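Local atomic coordinates of salmonella plasmid virulence: SpvB (Salmonella typhimurium, PDB entry 6P0X), a protein that probably transfers ADP-ribose from NAD(+) to an arginine of host actin, as a secreted virulence toxin of which this chain is the N-terminal domain. Residues I16-P21 with S307-E312; F239-D244 with R287-F292. All blocks are in the same frame, centred on the assembly; numbering follows the deposited sequence.

Interaction 1. Residues I16-P21 with S307-E312; sequences ITLPLP and SRLLLE. With AKR (acrylic acid), chain E.
In the SpvB N-terminal domain, Leu18, Leu20 and Pro21, on and just after the edge of a small antiparallel sheet, pack on Leu309 and its neighbours in strand 304-314. Strand 16-19 is an outermost strand of that sheet, paired with strand 33-36. Strand 304-314 lies between strands 288-293 and 321-328. The axes of the two short strands come no closer than 10.4 Å, at 139°, so the meeting is one of side chains. Leu309 is central to it. Its CD2 lies 3.7 Å from Leu20 CD2, and the two leucines slant across each other. The same methyl also reaches the carbonyl oxygen of Pro19. The ring of Pro21 crosses Leu309 at about a right angle, with Pro21 CD 3.9 Å from Leu309 CB. Leu18 faces strand 304-314; with CG anti to the backbone N (chi1 167°), its CD2 meets Leu311 CD2 at 4.1 Å. Leu18 CD1 lies 4.5 Å from Leu309 CD1. Around this patch, Leu18 also rests on Leu34 and Ala325, and Leu20 on Val289. At the far end of segment 307-312, Glu312 OE2 is 3.0 Å from O of a bound acrylic acid, away from the leucines. At the other end the two segments come together at Pro21 and Ser307, where Pro21 CB lies 3.3 Å from Ser307 OG.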
ATOM      1  N   ILE A  16       9.506  -5.139 -18.944  1.00 33.89           N
ATOM      2  CA  ILE A  16       9.002  -3.848 -19.392  1.00 29.80           C
ATOM      3  C   ILE A  16       8.748  -2.993 -18.164  1.00 35.50           C
ATOM      4  O   ILE A  16       8.224  -3.479 -17.154  1.00 38.63           O
ATOM      5  CB  ILE A  16       7.702  -3.964 -20.215  1.00 30.21           C
ATOM      6  CG1 ILE A  16       7.766  -5.119 -21.207  1.00 33.73           C
ATOM      7  CG2 ILE A  16       7.433  -2.662 -20.962  1.00 33.72           C
ATOM      8  CD1 ILE A  16       6.447  -5.362 -21.895  1.00 31.54           C
ATOM      9  N   THR A  17       9.106  -1.717 -18.259  1.00 38.24           N
ATOM     10  CA  THR A  17       8.778  -0.725 -17.247  1.00 37.61           C
ATOM     11  C   THR A  17       7.962   0.380 -17.897  1.00 36.81           C
ATOM     12  O   THR A  17       8.377   0.954 -18.909  1.00 40.91           O
ATOM     13  CB  THR A  17      10.037  -0.146 -16.595  1.00 37.86           C
ATOM     14  OG1 THR A  17      10.753  -1.192 -15.929  1.00 43.47           O
ATOM     15  CG2 THR A  17       9.667   0.925 -15.579  1.00 30.56           C
ATOM     16  N   LEU A  18       6.802   0.663 -17.319  1.00 33.54           N
ATOM     17  CA  LEU A  18       5.955   1.776 -17.722  1.00 27.26           C
ATOM     18  C   LEU A  18       5.973   2.807 -16.606  1.00 31.55           C
ATOM     19  O   LEU A  18       5.459   2.534 -15.508  1.00 33.62           O
ATOM     20  CB  LEU A  18       4.529   1.299 -17.995  1.00 22.51           C
ATOM     21  CG  LEU A  18       3.423   2.344 -18.145  1.00 26.56           C
ATOM     22  CD1 LEU A  18       3.755   3.356 -19.233  1.00 32.40           C
ATOM     23  CD2 LEU A  18       2.100   1.656 -18.442  1.00 28.13           C
ATOM     24  N   PRO A  19       6.565   3.978 -16.820  1.00 35.31           N
ATOM     25  CA  PRO A  19       6.696   4.942 -15.725  1.00 29.78           C
ATOM     26  C   PRO A  19       5.363   5.595 -15.405  1.00 36.82           C
ATOM     27  O   PRO A  19       4.497   5.756 -16.267  1.00 43.96           O
ATOM     28  CB  PRO A  19       7.702   5.971 -16.262  1.00 31.64           C
ATOM     29  CG  PRO A  19       8.221   5.415 -17.560  1.00 38.26           C
ATOM     30  CD  PRO A  19       7.193   4.453 -18.061  1.00 36.42           C
ATOM     31  N   LEU A  20       5.208   5.945 -14.166  1.00 36.74           N
ATOM     32  CA  LEU A  20       4.043   6.701 -13.749  1.00 37.04           C
ATOM     33  C   LEU A  20       4.355   8.194 -13.789  1.00 40.64           C
ATOM     34  O   LEU A  20       5.508   8.598 -13.602  1.00 44.07           O
ATOM     35  CB  LEU A  20       3.623   6.298 -12.339  1.00 30.55           C
ATOM     36  CG  LEU A  20       3.383   4.803 -12.126  1.00 31.29           C
ATOM     37  CD1 LEU A  20       2.936   4.531 -10.697  1.00 36.18           C
ATOM     38  CD2 LEU A  20       2.373   4.269 -13.124  1.00 26.96           C
ATOM     39  N   PRO A  21       3.356   9.042 -14.032  1.00 43.80           N
ATOM     40  CA  PRO A  21       3.622  10.493 -14.143  1.00 44.12           C
ATOM     41  C   PRO A  21       3.776  11.161 -12.781  1.00 42.70           C
ATOM     42  O   PRO A  21       2.966  11.984 -12.346  1.00 47.54           O
ATOM     43  CB  PRO A  21       2.397  10.990 -14.915  1.00 43.85           C
ATOM     44  CG  PRO A  21       1.299  10.056 -14.520  1.00 40.55           C
ATOM     45  CD  PRO A  21       1.927   8.723 -14.201  1.00 43.29           C
ATOM     46  N   SER A 307      -1.324  15.496 -15.163  1.00 43.18           N
ATOM     47  CA  SER A 307      -1.006  14.389 -16.050  1.00 47.73           C
ATOM     48  C   SER A 307      -1.969  13.240 -15.787  1.00 44.81           C
ATOM     49  O   SER A 307      -2.361  12.999 -14.639  1.00 46.55           O
ATOM     50  CB  SER A 307       0.447  13.938 -15.866  1.00 44.88           C
ATOM     51  OG  SER A 307       0.859  13.096 -16.924  1.00 55.92           O
ATOM     52  N   ARG A 308      -2.351  12.539 -16.858  1.00 44.95           N
ATOM     53  CA  ARG A 308      -3.298  11.429 -16.777  1.00 44.59           C
ATOM     54  C   ARG A 308      -2.729  10.246 -17.548  1.00 41.08           C
ATOM     55  O   ARG A 308      -2.713  10.263 -18.780  1.00 40.45           O
ATOM     56  CB  ARG A 308      -4.661  11.836 -17.345  1.00 42.57           C
ATOM     57  CG  ARG A 308      -5.660  10.695 -17.473  1.00 44.04           C
ATOM     58  CD  ARG A 308      -6.953  11.173 -18.102  1.00 45.94           C
ATOM     59  NE  ARG A 308      -8.043  10.227 -17.879  1.00 51.38           N
ATOM     60  CZ  ARG A 308      -9.251  10.333 -18.424  1.00 52.73           C
ATOM     61  NH1 ARG A 308      -9.533  11.349 -19.227  1.00 52.76           N
ATOM     62  NH2 ARG A 308     -10.181   9.425 -18.165  1.00 55.74           N
ATOM     63  N   LEU A 309      -2.282   9.213 -16.841  1.00 35.97           N
ATOM     64  CA  LEU A 309      -1.869   7.973 -17.484  1.00 39.90           C
ATOM     65  C   LEU A 309      -3.108   7.100 -17.623  1.00 33.70           C
ATOM     66  O   LEU A 309      -3.638   6.596 -16.625  1.00 41.04           O
ATOM     67  CB  LEU A 309      -0.778   7.272 -16.678  1.00 32.73           C
ATOM     68  CG  LEU A 309      -0.418   5.853 -17.134  1.00 34.77           C
ATOM     69  CD1 LEU A 309       0.123   5.853 -18.556  1.00 33.03           C
ATOM     70  CD2 LEU A 309       0.573   5.194 -16.178  1.00 30.12           C
ATOM     71  N   LEU A 310      -3.566   6.929 -18.859  1.00 34.82           N
ATOM     72  CA  LEU A 310      -4.754   6.155 -19.180  1.00 38.80           C
ATOM     73  C   LEU A 310      -4.334   4.797 -19.712  1.00 40.34           C
ATOM     74  O   LEU A 310      -3.506   4.707 -20.633  1.00 51.36           O
ATOM     75  CB  LEU A 310      -5.630   6.874 -20.206  1.00 36.82           C
ATOM     76  CG  LEU A 310      -7.020   6.261 -20.410  1.00 46.78           C
ATOM     77  CD1 LEU A 310      -7.763   6.104 -19.088  1.00 40.33           C
ATOM     78  CD2 LEU A 310      -7.839   7.083 -21.403  1.00 43.34           C
ATOM     79  N   LEU A 311      -4.903   3.754 -19.114  1.00 34.55           N
ATOM     80  CA  LEU A 311      -4.611   2.366 -19.427  1.00 31.53           C
ATOM     81  C   LEU A 311      -5.793   1.765 -20.172  1.00 33.02           C
ATOM     82  O   LEU A 311      -6.945   1.946 -19.767  1.00 35.16           O
ATOM     83  CB  LEU A 311      -4.339   1.575 -18.147  1.00 29.56           C
ATOM     84  CG  LEU A 311      -3.329   2.182 -17.168  1.00 32.41           C
ATOM     85  CD1 LEU A 311      -3.322   1.415 -15.853  1.00 27.04           C
ATOM     86  CD2 LEU A 311      -1.931   2.237 -17.771  1.00 30.48           C
ATOM     87  N   GLU A 312      -5.508   1.071 -21.266  1.00 34.63           N
ATOM     88  CA  GLU A 312      -6.508   0.351 -22.040  1.00 39.31           C
ATOM     89  C   GLU A 312      -6.249  -1.141 -21.899  1.00 34.07           C
ATOM     90  O   GLU A 312      -5.106  -1.595 -22.075  1.00 31.25           O
ATOM     91  CB  GLU A 312      -6.465   0.762 -23.514  1.00 40.47           C
ATOM     92  CG  GLU A 312      -6.612   2.255 -23.754  1.00 55.04           C
ATOM     93  CD  GLU A 312      -6.580   2.609 -25.229  1.00 70.15           C
ATOM     94  OE1 GLU A 312      -7.275   1.934 -26.018  1.00 75.23           O
ATOM     95  OE2 GLU A 312      -5.859   3.560 -25.597  1.00 74.32           O
TER
HETATM   96  CA  AKR E 403      -5.036   1.914 -29.739  1.00 64.66           C
HETATM   97  CB  AKR E 403      -4.643   1.681 -30.976  1.00 59.13           C
HETATM   98  C   AKR E 403      -5.238   3.348 -29.250  1.00 64.69           C
HETATM   99  O   AKR E 403      -4.550   3.804 -28.299  1.00 62.64           O
HETATM  100  OXT AKR E 403      -6.098   4.079 -29.806  1.00 64.42           O

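Interaction 2. Residues F239-D244 with R287-F292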
ATOM      1  N   PHE A 239       1.113  17.467  -3.408  1.00 41.93           N
ATOM      2  CA  PHE A 239       1.074  16.517  -4.511  1.00 45.73           C
ATOM      3  C   PHE A 239       0.243  15.301  -4.129  1.00 44.30           C
ATOM      4  O   PHE A 239       0.345  14.798  -3.006  1.00 40.94           O
ATOM      5  CB  PHE A 239       2.490  16.072  -4.906  1.00 39.62           C
ATOM      6  CG  PHE A 239       3.450  17.213  -5.111  1.00 46.15           C
ATOM      7  CD1 PHE A 239       3.277  18.103  -6.160  1.00 47.16           C
ATOM      8  CD2 PHE A 239       4.523  17.395  -4.255  1.00 42.47           C
ATOM      9  CE1 PHE A 239       4.159  19.152  -6.350  1.00 47.26           C
ATOM     10  CE2 PHE A 239       5.408  18.445  -4.442  1.00 44.87           C
ATOM     11  CZ  PHE A 239       5.226  19.322  -5.490  1.00 46.76           C
ATOM     12  N   THR A 240      -0.579  14.829  -5.066  1.00 45.19           N
ATOM     13  CA  THR A 240      -1.379  13.626  -4.856  1.00 40.58           C
ATOM     14  C   THR A 240      -1.320  12.756  -6.101  1.00 36.88           C
ATOM     15  O   THR A 240      -1.754  13.175  -7.177  1.00 44.61           O
ATOM     16  CB  THR A 240      -2.835  13.965  -4.523  1.00 42.67           C
ATOM     17  OG1 THR A 240      -2.876  14.909  -3.445  1.00 44.18           O
ATOM     18  CG2 THR A 240      -3.584  12.706  -4.111  1.00 34.39           C
ATOM     19  N   LEU A 241      -0.786  11.550  -5.952  1.00 34.96           N
ATOM     20  CA  LEU A 241      -0.834  10.542  -7.003  1.00 32.00           C
ATOM     21  C   LEU A 241      -2.040   9.646  -6.749  1.00 39.73           C
ATOM     22  O   LEU A 241      -2.112   8.977  -5.713  1.00 38.83           O
ATOM     23  CB  LEU A 241       0.457   9.727  -7.021  1.00 29.92           C
ATOM     24  CG  LEU A 241       0.625   8.708  -8.146  1.00 31.19           C
ATOM     25  CD1 LEU A 241       0.790   9.419  -9.478  1.00 30.46           C
ATOM     26  CD2 LEU A 241       1.811   7.801  -7.870  1.00 33.00           C
ATOM     27  N   VAL A 242      -2.993   9.645  -7.677  1.00 35.25           N
ATOM     28  CA  VAL A 242      -4.261   8.943  -7.508  1.00 34.79           C
ATOM     29  C   VAL A 242      -4.277   7.723  -8.418  1.00 41.72           C
ATOM     30  O   VAL A 242      -4.016   7.834  -9.621  1.00 39.59           O
ATOM     31  CB  VAL A 242      -5.456   9.863  -7.807  1.00 31.76           C
ATOM     32  CG1 VAL A 242      -6.755   9.081  -7.721  1.00 35.44           C
ATOM     33  CG2 VAL A 242      -5.473  11.036  -6.841  1.00 33.12           C
ATOM     34  N   PHE A 243      -4.573   6.562  -7.844  1.00 29.99           N
ATOM     35  CA  PHE A 243      -4.805   5.345  -8.613  1.00 28.28           C
ATOM     36  C   PHE A 243      -6.314   5.132  -8.690  1.00 31.95           C
ATOM     37  O   PHE A 243      -6.960   4.861  -7.672  1.00 31.95           O
ATOM     38  CB  PHE A 243      -4.097   4.157  -7.967  1.00 26.67           C
ATOM     39  CG  PHE A 243      -2.594   4.218  -8.067  1.00 30.33           C
ATOM     40  CD1 PHE A 243      -1.865   5.080  -7.261  1.00 31.09           C
ATOM     41  CD2 PHE A 243      -1.910   3.405  -8.954  1.00 23.82           C
ATOM     42  CE1 PHE A 243      -0.483   5.139  -7.350  1.00 28.54           C
ATOM     43  CE2 PHE A 243      -0.528   3.454  -9.041  1.00 27.27           C
ATOM     44  CZ  PHE A 243       0.184   4.324  -8.237  1.00 27.29           C
ATOM     45  N   ASP A 244      -6.877   5.263  -9.890  1.00 27.91           N
ATOM     46  CA  ASP A 244      -8.317   5.210 -10.093  1.00 28.87           C
ATOM     47  C   ASP A 244      -8.705   3.922 -10.807  1.00 40.55           C
ATOM     48  O   ASP A 244      -8.055   3.511 -11.785  1.00 41.64           O
ATOM     49  CB  ASP A 244      -8.800   6.427 -10.892  1.00 30.84           C
ATOM     50  CG  ASP A 244     -10.280   6.363 -11.228  1.00 32.09           C
ATOM     51  OD1 ASP A 244     -10.642   5.648 -12.182  1.00 34.65           O
ATOM     52  OD2 ASP A 244     -11.083   7.027 -10.541  1.00 38.41           O
ATOM     53  N   ARG A 287      -7.717   1.654 -13.729  1.00 30.91           N
ATOM     54  CA  ARG A 287      -7.913   2.172 -15.074  1.00 35.57           C
ATOM     55  C   ARG A 287      -7.006   3.349 -15.387  1.00 35.63           C
ATOM     56  O   ARG A 287      -6.699   3.581 -16.563  1.00 31.26           O
ATOM     57  CB  ARG A 287      -9.371   2.597 -15.276  1.00 30.48           C
ATOM     58  CG  ARG A 287     -10.399   1.581 -14.807  1.00 32.91           C
ATOM     59  CD  ARG A 287     -10.164   0.217 -15.434  1.00 29.58           C
ATOM     60  NE  ARG A 287     -10.961  -0.816 -14.779  1.00 41.30           N
ATOM     61  CZ  ARG A 287     -11.963  -1.472 -15.355  1.00 42.74           C
ATOM     62  NH1 ARG A 287     -12.293  -1.218 -16.614  1.00 34.58           N
ATOM     63  NH2 ARG A 287     -12.629  -2.395 -14.672  1.00 36.05           N
ATOM     64  N   GLN A 288      -6.564   4.097 -14.376  1.00 34.77           N
ATOM     65  CA  GLN A 288      -5.742   5.264 -14.677  1.00 30.19           C
ATOM     66  C   GLN A 288      -4.938   5.676 -13.453  1.00 38.87           C
ATOM     67  O   GLN A 288      -5.277   5.341 -12.314  1.00 39.62           O
ATOM     68  CB  GLN A 288      -6.598   6.434 -15.175  1.00 32.17           C
ATOM     69  CG  GLN A 288      -7.779   6.733 -14.277  1.00 36.59           C
ATOM     70  CD  GLN A 288      -8.808   7.634 -14.928  1.00 41.99           C
ATOM     71  OE1 GLN A 288      -8.475   8.510 -15.728  1.00 45.13           O
ATOM     72  NE2 GLN A 288     -10.074   7.412 -14.595  1.00 38.63           N
ATOM     73  N   VAL A 289      -3.850   6.393 -13.718  1.00 29.93           N
ATOM     74  CA  VAL A 289      -3.001   6.977 -12.684  1.00 36.74           C
ATOM     75  C   VAL A 289      -2.923   8.477 -12.949  1.00 43.94           C
ATOM     76  O   VAL A 289      -2.453   8.901 -14.010  1.00 42.49           O
ATOM     77  CB  VAL A 289      -1.600   6.341 -12.662  1.00 35.02           C
ATOM     78  CG1 VAL A 289      -0.784   6.890 -11.504  1.00 28.47           C
ATOM     79  CG2 VAL A 289      -1.701   4.820 -12.561  1.00 27.16           C
ATOM     80  N   LEU A 290      -3.379   9.276 -11.990  1.00 32.08           N
ATOM     81  CA  LEU A 290      -3.518  10.715 -12.164  1.00 38.51           C
ATOM     82  C   LEU A 290      -2.556  11.453 -11.244  1.00 34.43           C
ATOM     83  O   LEU A 290      -2.327  11.032 -10.106  1.00 34.98           O
ATOM     84  CB  LEU A 290      -4.956  11.156 -11.873  1.00 38.70           C
ATOM     85  CG  LEU A 290      -6.041  10.201 -12.375  1.00 38.49           C
ATOM     86  CD1 LEU A 290      -7.402  10.643 -11.880  1.00 41.02           C
ATOM     87  CD2 LEU A 290      -6.025  10.107 -13.897  1.00 44.51           C
ATOM     88  N   MET A 291      -2.000  12.559 -11.732  1.00 36.24           N
ATOM     89  CA  MET A 291      -1.115  13.404 -10.938  1.00 43.00           C
ATOM     90  C   MET A 291      -1.814  14.729 -10.659  1.00 47.30           C
ATOM     91  O   MET A 291      -2.196  15.439 -11.597  1.00 47.61           O
ATOM     92  CB  MET A 291       0.212  13.634 -11.664  1.00 40.67           C
ATOM     93  CG  MET A 291       1.284  14.305 -10.820  1.00 42.34           C
ATOM     94  SD  MET A 291       1.837  13.294  -9.434  1.00 41.99           S
ATOM     95  CE  MET A 291       1.579  14.420  -8.065  1.00 41.67           C
ATOM     96  N   PHE A 292      -1.988  15.061  -9.379  1.00 48.16           N
ATOM     97  CA  PHE A 292      -2.651  16.290  -8.965  1.00 46.85           C
ATOM     98  C   PHE A 292      -1.695  17.160  -8.160  1.00 46.34           C
ATOM     99  O   PHE A 292      -0.940  16.658  -7.318  1.00 42.39           O
ATOM    100  CB  PHE A 292      -3.897  16.001  -8.115  1.00 43.94           C
ATOM    101  CG  PHE A 292      -5.103  15.579  -8.910  1.00 45.56           C
ATOM    102  CD1 PHE A 292      -5.992  16.524  -9.397  1.00 45.67           C
ATOM    103  CD2 PHE A 292      -5.364  14.237  -9.145  1.00 45.78           C
ATOM    104  CE1 PHE A 292      -7.109  16.142 -10.119  1.00 43.96           C
ATOM    105  CE2 PHE A 292      -6.481  13.847  -9.866  1.00 42.99           C
ATOM    106  CZ  PHE A 292      -7.354  14.801 -10.353  1.00 44.91           C
TER
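Strands 239-244 and 288-292 run antiparallel, their axes 4.7 Å apart, with hydrogen-bonded pairs at Thr240-Phe292, Val242-Leu290 and Asp244-Gln288. The bonds of the middle pair are nearly straight: Val242 N to Leu290 O spans 2.9 Å at 173°. Leu241, Phe243, Val289 and Met291 share one face. Val289 touches two residues of strand 239-244. Its CG1 lies 3.6 Å from Leu241 CD1 and also sits over the centre of the Phe243 ring, a CH-pi contact 4.3 Å from the centroid. Its CG2 meets Phe243 CD2. The Met291 chain turns at chi2 (65°) and again at chi3, which brings CE to 3.7 Å from Phe239 CB, while SD packs on Leu241 CD1. In the antiparallel array of the SpvB N-terminal domain, strand 288-293 lies between strands 237-244 and 304-314. The ladder ends in a classic beta bulge: Arg287 and Gln288 both face Asp244, and both their backbone N atoms donate to Asp244 O. The bond from Arg287 N to Asp244 O is 2.7 Å long but bent. On the opposite face, Gln288 NE2 bonds to Asp244 OD1 at 3.0 Å. The amide comes from above the carboxylate plane, and the two planes stand 87° apart. OD1 also accepts from Gly246 N, OD2 forms a salt bridge with Arg248, and Gly249 O takes a second bond from Gln288 NE2. Further along, Val242 CG2 packs against Phe292 CD2 at 3.9 Å.

In the fold
The centres of the two interactions lie about 10 Å apart, on the same side of the chain's centre. Interaction 2 is nested within the loop that interaction 1 closes, so the order along the chain is 16-21, 239-244, 287-292, 307-312. Strands 237-244, 288-293 and 304-314 are successive neighbours in an antiparallel array. Leu309 N lies 2.9 Å from Val289 O, a probable hydrogen bond that joins the two contacts directly. Interaction 2 pairs strands within the array, while interaction 1 lays the N-terminal strand against it. Pro21 O packs on Met291 CG. The start of the modelled chain is thereby brought against its C-terminal strands.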